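PDB 3VTF: UDP-glucose 6-dehydrogenase from Pyrobaculum islandicum, which probably oxidises UDP-glucose to UDP-glucuronate in two steps, reducing two molecules of NAD(+). Local coordinates for residues Gly135-Val140 / Gly165-Val170; Ala123-Gly128 / Val159-Gly164; Arg318-Leu323 / Glu439-Ala444. One frame throughout, in Å; residues are numbered along the deposited sequence.

Contacts 1 and 2 belong to the N-terminal, NAD-binding domain, and contact 3 to the C-terminal, UDP-binding half. Along the chain the segments of contacts 1 and 2 alternate: helix 118-134, strand 139-142, helix 151-160 and strand 169-172 follow one another, and the two strands pair in contact 1 while the two helices pack in contact 2. Their centres lie about 9 Å apart, and F168 and V140 touch V159 and V127, joining sheet and helix layer into one core. Contact 3 comes later, its centre about 54 Å from that of contact 1 and about 51 Å from that of contact 2, and joins helix 304-328 to the separate sheet of the UDP-binding domain.

Contact 1: Gly135-Val140 / Gly165-Val170; sequences GRWHLV and GVKFSV
S169 OG has two hydrogen-bond partners: W137 NE1, which donates across the contact at 2.9 Å, and D198 OD2. The hydroxyl sits at the edge of the indole, only 8° out of the ring plane, and the N-H points at it with an angle of 157°. W137 reaches this position because its CG stands anti to the backbone N (chi1 176°), which lays the five-membered ring beside S169 and F168. K167 crosses the tryptophan side chain at about a right angle, its CG near the indole plane at the edge and its CE 3.8 Å from W137 CB; R200 adds a cation-pi contact to the ring. Replacing W137 with a leucine would probably leave S169 OG without its indole donor and the aliphatic chain of K167 without the ring edge it lies against.

Beyond the indole the backbones take over. S169 N donates to H138 O at 3.0 Å, and V140 N to S169 O at 2.8 Å, the regular parallel pairing of neighbouring strands. Strands 139-142 and 169-172 are the two strands of a beta-alpha-beta unit in the Rossmann-type NAD-binding domain, with helix 151-160 as the crossover. L139 and S169 lie on one face of the sheet, where A201, F204 and L205 of helix 199-208 cover L139. V140 and V170 lie on the other, their side chains 4.2 Å apart between V140 CB and V170 CG1, and V140 CG2 meets F168 CD1 at 4.0 Å. Ahead of the paired strands, V166 points its CB toward the other segment and rests CG1 against R136 O at 3.5 Å, while W137 CA makes a CA-H...O contact at 3.3 Å to K167 O, a buried carbonyl oxygen with no conventional hydrogen-bond partner in the model.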
loop_
_atom_site.group_PDB
_atom_site.type_symbol
_atom_site.label_atom_id
_atom_site.label_comp_id
_atom_site.label_asym_id
_atom_site.label_seq_id
_atom_site.Cartn_x
_atom_site.Cartn_y
_atom_site.Cartn_z
ATOM N N GLY A 135 26.317 -37.855 8.842
ATOM C CA GLY A 135 25.819 -38.720 9.903
ATOM C C GLY A 135 25.244 -38.069 11.129
ATOM O O GLY A 135 24.963 -38.775 12.115
ATOM N N ARG A 136 25.029 -36.739 11.150
ATOM C CA ARG A 136 24.335 -36.201 12.344
ATOM C C ARG A 136 23.439 -35.021 11.982
ATOM O O ARG A 136 23.441 -34.614 10.861
ATOM C CB ARG A 136 25.273 -35.908 13.530
ATOM C CG ARG A 136 26.350 -34.914 13.238
ATOM C CD ARG A 136 27.653 -35.117 14.054
ATOM N NE ARG A 136 28.503 -33.951 13.707
ATOM C CZ ARG A 136 29.461 -33.944 12.781
ATOM N NH1 ARG A 136 29.851 -35.048 12.144
ATOM N NH2 ARG A 136 30.087 -32.836 12.531
ATOM N N TRP A 137 22.687 -34.540 12.940
ATOM C CA TRP A 137 21.637 -33.553 12.690
ATOM C C TRP A 137 22.212 -32.369 11.954
ATOM O O TRP A 137 23.406 -31.993 12.153
ATOM C CB TRP A 137 21.127 -33.081 14.010
ATOM C CG TRP A 137 20.090 -31.977 13.899
ATOM C CD1 TRP A 137 18.710 -32.144 13.784
ATOM C CD2 TRP A 137 20.302 -30.514 13.979
ATOM N NE1 TRP A 137 18.083 -30.945 13.750
ATOM C CE2 TRP A 137 18.970 -29.914 13.858
ATOM C CE3 TRP A 137 21.432 -29.666 14.050
ATOM C CZ2 TRP A 137 18.774 -28.539 13.883
ATOM C CZ3 TRP A 137 21.223 -28.259 14.092
ATOM C CH2 TRP A 137 19.910 -27.709 14.022
ATOM N N HIS A 138 21.379 -31.805 11.092
ATOM C CA HIS A 138 21.720 -30.635 10.276
ATOM C C HIS A 138 20.460 -29.784 10.123
ATOM O O HIS A 138 19.346 -30.303 10.191
ATOM C CB HIS A 138 22.026 -31.103 8.866
ATOM C CG HIS A 138 22.957 -30.158 8.088
ATOM N ND1 HIS A 138 22.485 -29.321 7.121
ATOM C CD2 HIS A 138 24.334 -29.943 8.157
ATOM C CE1 HIS A 138 23.500 -28.597 6.609
ATOM N NE2 HIS A 138 24.627 -28.979 7.237
ATOM N N LEU A 139 20.636 -28.466 9.880
ATOM C CA LEU A 139 19.502 -27.601 9.590
ATOM C C LEU A 139 19.466 -27.185 8.138
ATOM O O LEU A 139 20.446 -26.680 7.598
ATOM C CB LEU A 139 19.553 -26.354 10.507
ATOM C CG LEU A 139 18.507 -25.238 10.266
ATOM C CD1 LEU A 139 17.070 -25.717 10.517
ATOM C CD2 LEU A 139 18.817 -24.077 11.202
ATOM N N VAL A 140 18.325 -27.344 7.489
ATOM C CA VAL A 140 18.226 -26.940 6.082
ATOM C C VAL A 140 17.413 -25.612 6.060
ATOM O O VAL A 140 16.246 -25.565 6.534
ATOM C CB VAL A 140 17.385 -27.989 5.333
ATOM C CG1 VAL A 140 17.306 -27.618 3.858
ATOM C CG2 VAL A 140 18.072 -29.373 5.521
ATOM N N GLY A 165 18.244 -41.637 6.434
ATOM C CA GLY A 165 17.738 -41.831 7.804
ATOM C C GLY A 165 18.341 -40.927 8.844
ATOM O O GLY A 165 17.966 -40.985 10.026
ATOM N N VAL A 166 19.267 -40.048 8.438
ATOM C CA VAL A 166 19.814 -39.088 9.417
ATOM C C VAL A 166 18.768 -38.014 9.689
ATOM O O VAL A 166 18.197 -37.491 8.723
ATOM C CB VAL A 166 21.115 -38.457 8.894
ATOM C CG1 VAL A 166 21.650 -37.383 9.844
ATOM C CG2 VAL A 166 22.150 -39.559 8.612
ATOM N N LYS A 167 18.547 -37.699 10.976
ATOM C CA LYS A 167 17.537 -36.694 11.423
ATOM C C LYS A 167 18.012 -35.242 11.029
ATOM O O LYS A 167 19.216 -34.969 10.955
ATOM C CB LYS A 167 17.313 -36.760 12.937
ATOM C CG LYS A 167 18.469 -36.096 13.725
ATOM C CD LYS A 167 18.320 -35.971 15.260
ATOM C CE LYS A 167 19.721 -36.035 15.863
ATOM N NZ LYS A 167 19.994 -35.258 17.100
ATOM N N PHE A 168 17.057 -34.360 10.712
ATOM C CA PHE A 168 17.410 -32.974 10.351
ATOM C C PHE A 168 16.225 -32.115 10.595
ATOM O O PHE A 168 15.122 -32.643 10.862
ATOM C CB PHE A 168 17.816 -32.899 8.840
ATOM C CG PHE A 168 16.711 -33.250 7.883
ATOM C CD1 PHE A 168 15.898 -32.222 7.379
ATOM C CD2 PHE A 168 16.475 -34.572 7.470
ATOM C CE1 PHE A 168 14.946 -32.457 6.466
ATOM C CE2 PHE A 168 15.457 -34.852 6.574
ATOM C CZ PHE A 168 14.666 -33.779 6.074
ATOM N N SER A 169 16.435 -30.817 10.536
ATOM C CA SER A 169 15.314 -29.871 10.696
ATOM C C SER A 169 15.348 -28.890 9.542
ATOM O O SER A 169 16.320 -28.873 8.772
ATOM C CB SER A 169 15.448 -29.086 12.036
ATOM O OG SER A 169 15.424 -29.952 13.172
ATOM N N VAL A 170 14.224 -28.179 9.332
ATOM C CA VAL A 170 14.065 -27.309 8.147
ATOM C C VAL A 170 13.589 -25.965 8.732
ATOM O O VAL A 170 13.032 -25.891 9.862
ATOM C CB VAL A 170 13.039 -27.800 7.103
ATOM C CG1 VAL A 170 13.499 -29.146 6.495
ATOM C CG2 VAL A 170 11.626 -27.959 7.722
#

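Contact 2: Ala123-Gly128 / Val159-Gly164; sequences AARAVG and VAEEAG
The guanidinium of R125 is met at its edge by two carboxylates, E161 and E162, turned very differently against it. The carboxylate plane of E161 is turned 24° from that of the guanidinium, and its OE1 accepts from both end nitrogens, NH2 at 2.8 Å and NH1 at 2.9 Å, a fork closing on one oxygen. E162 stands nearly upright to the guanidinium, the planes 87° apart, and offers the anti lone pair of OE2 to NH1 at 2.9 Å. NH1 therefore serves both acids. The arginine chain runs extended from CG to NE, whereas E162 bends at chi2 (-69°) and lays its CG beside R125 CB. E121 pairs with NH2 and R157 with the other oxygen of E161, extending the salt-bridge network along both helices.

This network borders the packing of helix 118-134 against helix 151-160 and the residues that follow it, in the Rossmann-type domain. Beside the charges, small side chains and backbone meet closely: V159 CG2 lies 3.9 Å from A124 CB and farther from V127 CG1, while V159 CG1 faces G128 CA. At G128 the backbones nearly meet, with CA 3.6 Å from V159 O; a CB here would run into that carbonyl and into E162 CB. A163 CA makes a CA-H...O contact to G128 O at 3.4 Å.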
loop_
_atom_site.group_PDB
_atom_site.type_symbol
_atom_site.label_atom_id
_atom_site.label_comp_id
_atom_site.label_asym_id
_atom_site.label_seq_id
_atom_site.Cartn_x
_atom_site.Cartn_y
_atom_site.Cartn_z
ATOM N N ALA A 123 19.061 -28.627 -5.011
ATOM C CA ALA A 123 19.935 -28.220 -3.932
ATOM C C ALA A 123 19.518 -29.018 -2.675
ATOM O O ALA A 123 20.373 -29.397 -1.900
ATOM C CB ALA A 123 19.721 -26.711 -3.648
ATOM N N ALA A 124 18.205 -29.251 -2.485
ATOM C CA ALA A 124 17.737 -29.934 -1.253
ATOM C C ALA A 124 18.304 -31.419 -1.323
ATOM O O ALA A 124 18.667 -31.998 -0.305
ATOM C CB ALA A 124 16.209 -30.020 -1.207
ATOM N N ARG A 125 18.327 -31.996 -2.509
ATOM C CA ARG A 125 18.827 -33.416 -2.626
ATOM C C ARG A 125 20.304 -33.409 -2.292
ATOM O O ARG A 125 20.828 -34.337 -1.639
ATOM C CB ARG A 125 18.579 -33.957 -4.048
ATOM C CG ARG A 125 17.091 -34.245 -4.258
ATOM C CD ARG A 125 16.761 -35.156 -5.477
ATOM N NE ARG A 125 15.285 -35.251 -5.607
ATOM C CZ ARG A 125 14.525 -36.043 -4.841
ATOM N NH1 ARG A 125 15.108 -36.847 -3.976
ATOM N NH2 ARG A 125 13.197 -36.055 -4.907
ATOM N N ALA A 126 21.026 -32.360 -2.747
ATOM C CA ALA A 126 22.442 -32.281 -2.370
ATOM C C ALA A 126 22.652 -32.158 -0.893
ATOM O O ALA A 126 23.594 -32.746 -0.325
ATOM C CB ALA A 126 23.186 -31.163 -3.120
ATOM N N VAL A 127 21.788 -31.374 -0.249
ATOM C CA VAL A 127 21.816 -31.235 1.155
ATOM C C VAL A 127 21.588 -32.598 1.796
ATOM O O VAL A 127 22.348 -32.952 2.722
ATOM C CB VAL A 127 20.800 -30.185 1.663
ATOM C CG1 VAL A 127 20.748 -30.237 3.174
ATOM C CG2 VAL A 127 21.264 -28.723 1.226
ATOM N N GLY A 128 20.569 -33.326 1.308
ATOM C CA GLY A 128 20.284 -34.684 1.869
ATOM C C GLY A 128 21.541 -35.615 1.742
ATOM O O GLY A 128 21.932 -36.274 2.656
ATOM N N VAL A 159 15.278 -33.716 0.810
ATOM C CA VAL A 159 16.307 -33.955 1.815
ATOM C C VAL A 159 16.161 -35.400 2.425
ATOM O O VAL A 159 17.105 -36.188 2.387
ATOM C CB VAL A 159 16.257 -32.922 2.942
ATOM C CG1 VAL A 159 17.389 -33.234 3.946
ATOM C CG2 VAL A 159 16.500 -31.473 2.384
ATOM N N ALA A 160 14.983 -35.730 2.953
ATOM C CA ALA A 160 14.773 -37.056 3.607
ATOM C C ALA A 160 15.057 -38.195 2.635
ATOM O O ALA A 160 15.599 -39.234 3.071
ATOM C CB ALA A 160 13.359 -37.151 4.206
ATOM N N GLU A 161 14.694 -38.011 1.357
ATOM C CA GLU A 161 14.890 -39.066 0.378
ATOM C C GLU A 161 16.392 -39.352 0.130
ATOM O O GLU A 161 16.723 -40.396 -0.439
ATOM C CB GLU A 161 14.182 -38.757 -0.957
ATOM C CG GLU A 161 12.669 -38.939 -0.892
ATOM C CD GLU A 161 11.957 -38.477 -2.156
ATOM O OE1 GLU A 161 12.644 -38.102 -3.152
ATOM O OE2 GLU A 161 10.707 -38.400 -2.145
ATOM N N GLU A 162 17.312 -38.442 0.525
ATOM C CA GLU A 162 18.742 -38.685 0.309
ATOM C C GLU A 162 19.539 -38.842 1.586
ATOM O O GLU A 162 20.726 -39.136 1.531
ATOM C CB GLU A 162 19.398 -37.539 -0.553
ATOM C CG GLU A 162 18.593 -37.113 -1.791
ATOM C CD GLU A 162 18.580 -38.214 -2.829
ATOM O OE1 GLU A 162 19.495 -39.085 -2.722
ATOM O OE2 GLU A 162 17.661 -38.213 -3.687
ATOM N N ALA A 163 18.925 -38.550 2.731
ATOM C CA ALA A 163 19.648 -38.361 3.979
ATOM C C ALA A 163 19.971 -39.773 4.626
ATOM O O ALA A 163 20.655 -39.815 5.626
ATOM C CB ALA A 163 18.811 -37.521 4.969
ATOM N N GLY A 164 19.476 -40.862 4.052
ATOM C CA GLY A 164 19.707 -42.230 4.583
ATOM C C GLY A 164 19.245 -42.395 6.027
ATOM O O GLY A 164 19.808 -43.174 6.827
#

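Contact 3: Arg318-Leu323 / Glu439-Ala444; sequences RYAVQL and EGVAWA
Strand 437-440, an outermost strand of the parallel sheet in the UDP-binding domain, meets the long helix 304-328 through its last residues and the turn that follows. V441 is the hub: its CG2 lies 3.8 Å from A320 CB on the helix, and its CG1 lies 4.2 Å from Y319 CD2. V424 of the neighbouring strand 422-425 also touches A320, L323 and V441, tying the helix to the sheet. One helical turn beyond Y319, L323 points toward the strand. Its CG sits over the centre of the Y319 ring, and CD1 spreads across the backbone of G440 and V441, 3.9 Å from G440 O. CD2 lies near E439, whose carboxylate is engaged by R327 through OE2 and by K250 through OE1. The substrate pocket is near: the side chain of V441 is about 8 Å from that of R427, which binds UDP-glucose, and about 10 Å from the bound nucleotide sugar. Y319 has its CG anti to the backbone N (chi1 -177°), which brings the ring edge to the turn after the strand, where CE2 lies 3.2 Å from V441 O, a buried carbonyl oxygen near the ring plane.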
loop_
_atom_site.group_PDB
_atom_site.type_symbol
_atom_site.label_atom_id
_atom_site.label_comp_id
_atom_site.label_asym_id
_atom_site.label_seq_id
_atom_site.Cartn_x
_atom_site.Cartn_y
_atom_site.Cartn_z
ATOM N N ARG A 318 4.462 -0.085 -23.040
ATOM C CA ARG A 318 3.698 0.088 -24.287
ATOM C C ARG A 318 3.185 1.523 -24.332
ATOM O O ARG A 318 3.210 2.176 -25.394
ATOM C CB ARG A 318 2.494 -0.896 -24.350
ATOM C CG ARG A 318 2.881 -2.352 -24.655
ATOM C CD ARG A 318 1.800 -3.437 -24.406
ATOM N NE ARG A 318 0.406 -2.965 -24.499
ATOM C CZ ARG A 318 -0.572 -3.172 -23.572
ATOM N NH1 ARG A 318 -0.345 -3.861 -22.444
ATOM N NH2 ARG A 318 -1.818 -2.703 -23.767
ATOM N N TYR A 319 2.685 2.044 -23.208
ATOM C CA TYR A 319 2.173 3.397 -23.238
ATOM C C TYR A 319 3.254 4.435 -23.560
ATOM O O TYR A 319 2.967 5.446 -24.247
ATOM C CB TYR A 319 1.457 3.717 -21.909
ATOM C CG TYR A 319 0.799 5.042 -21.787
ATOM C CD1 TYR A 319 -0.266 5.400 -22.668
ATOM C CD2 TYR A 319 1.185 5.985 -20.759
ATOM C CE1 TYR A 319 -0.909 6.624 -22.537
ATOM C CE2 TYR A 319 0.505 7.190 -20.628
ATOM C CZ TYR A 319 -0.500 7.520 -21.528
ATOM O OH TYR A 319 -1.109 8.747 -21.380
ATOM N N ALA A 320 4.463 4.214 -23.022
ATOM C CA ALA A 320 5.576 5.161 -23.192
ATOM C C ALA A 320 5.906 5.220 -24.717
ATOM O O ALA A 320 6.134 6.296 -25.259
ATOM C CB ALA A 320 6.847 4.680 -22.387
ATOM N N VAL A 321 5.959 4.050 -25.360
ATOM C CA VAL A 321 6.249 3.972 -26.776
ATOM C C VAL A 321 5.070 4.614 -27.589
ATOM O O VAL A 321 5.310 5.372 -28.522
ATOM C CB VAL A 321 6.511 2.490 -27.176
ATOM C CG1 VAL A 321 6.496 2.249 -28.762
ATOM C CG2 VAL A 321 7.800 2.028 -26.502
ATOM N N GLN A 322 3.811 4.404 -27.165
ATOM C CA GLN A 322 2.695 5.050 -27.814
ATOM C C GLN A 322 2.769 6.586 -27.749
ATOM O O GLN A 322 2.449 7.297 -28.765
ATOM C CB GLN A 322 1.353 4.588 -27.239
ATOM C CG GLN A 322 1.039 3.110 -27.484
ATOM C CD GLN A 322 -0.209 2.663 -26.725
ATOM O OE1 GLN A 322 -0.993 3.503 -26.243
ATOM N NE2 GLN A 322 -0.399 1.338 -26.613
ATOM N N LEU A 323 3.193 7.118 -26.596
ATOM C CA LEU A 323 3.367 8.572 -26.479
ATOM C C LEU A 323 4.428 9.063 -27.465
ATOM O O LEU A 323 4.219 10.100 -28.121
ATOM C CB LEU A 323 3.805 8.962 -25.045
ATOM C CG LEU A 323 2.763 8.749 -23.940
ATOM C CD1 LEU A 323 3.382 8.894 -22.573
ATOM C CD2 LEU A 323 1.576 9.731 -24.172
ATOM N N GLU A 439 6.826 14.497 -22.306
ATOM C CA GLU A 439 5.696 13.686 -21.918
ATOM C C GLU A 439 6.101 12.806 -20.697
ATOM O O GLU A 439 6.851 11.907 -20.863
ATOM C CB GLU A 439 5.356 12.788 -23.066
ATOM C CG GLU A 439 4.701 13.473 -24.253
ATOM C CD GLU A 439 3.244 13.817 -24.028
ATOM O OE1 GLU A 439 2.664 13.460 -22.953
ATOM O OE2 GLU A 439 2.687 14.515 -24.916
ATOM N N GLY A 440 5.524 13.034 -19.538
ATOM C CA GLY A 440 5.698 12.087 -18.413
ATOM C C GLY A 440 4.907 10.816 -18.714
ATOM O O GLY A 440 3.790 10.858 -19.268
ATOM N N VAL A 441 5.472 9.672 -18.378
ATOM C CA VAL A 441 4.792 8.414 -18.706
ATOM C C VAL A 441 3.538 8.288 -17.822
ATOM O O VAL A 441 2.566 7.677 -18.258
ATOM C CB VAL A 441 5.697 7.157 -18.511
ATOM C CG1 VAL A 441 4.931 5.910 -18.887
ATOM C CG2 VAL A 441 6.831 7.230 -19.534
ATOM N N ALA A 442 3.570 8.871 -16.607
ATOM C CA ALA A 442 2.466 8.725 -15.660
ATOM C C ALA A 442 2.308 9.975 -14.848
ATOM O O ALA A 442 1.981 9.987 -13.612
ATOM C CB ALA A 442 2.807 7.505 -14.765
ATOM N N TRP A 443 2.553 11.121 -15.492
ATOM C CA TRP A 443 2.265 12.393 -14.836
ATOM C C TRP A 443 2.254 13.410 -15.982
ATOM O O TRP A 443 2.730 13.130 -17.105
ATOM C CB TRP A 443 3.359 12.813 -13.813
ATOM C CG TRP A 443 4.773 12.683 -14.370
ATOM C CD1 TRP A 443 5.545 13.661 -14.998
ATOM C CD2 TRP A 443 5.597 11.471 -14.439
ATOM N NE1 TRP A 443 6.778 13.149 -15.381
ATOM C CE2 TRP A 443 6.848 11.847 -15.110
ATOM C CE3 TRP A 443 5.446 10.171 -13.951
ATOM C CZ2 TRP A 443 7.880 10.946 -15.317
ATOM C CZ3 TRP A 443 6.459 9.239 -14.216
ATOM C CH2 TRP A 443 7.680 9.626 -14.844
ATOM N N ALA A 444 1.754 14.592 -15.678
ATOM C CA ALA A 444 1.928 15.740 -16.614
ATOM C C ALA A 444 3.182 16.479 -16.218
ATOM O O ALA A 444 3.601 16.470 -15.027
ATOM C CB ALA A 444 0.724 16.638 -16.497
ATOM O OXT ALA A 444 3.839 17.101 -17.079
#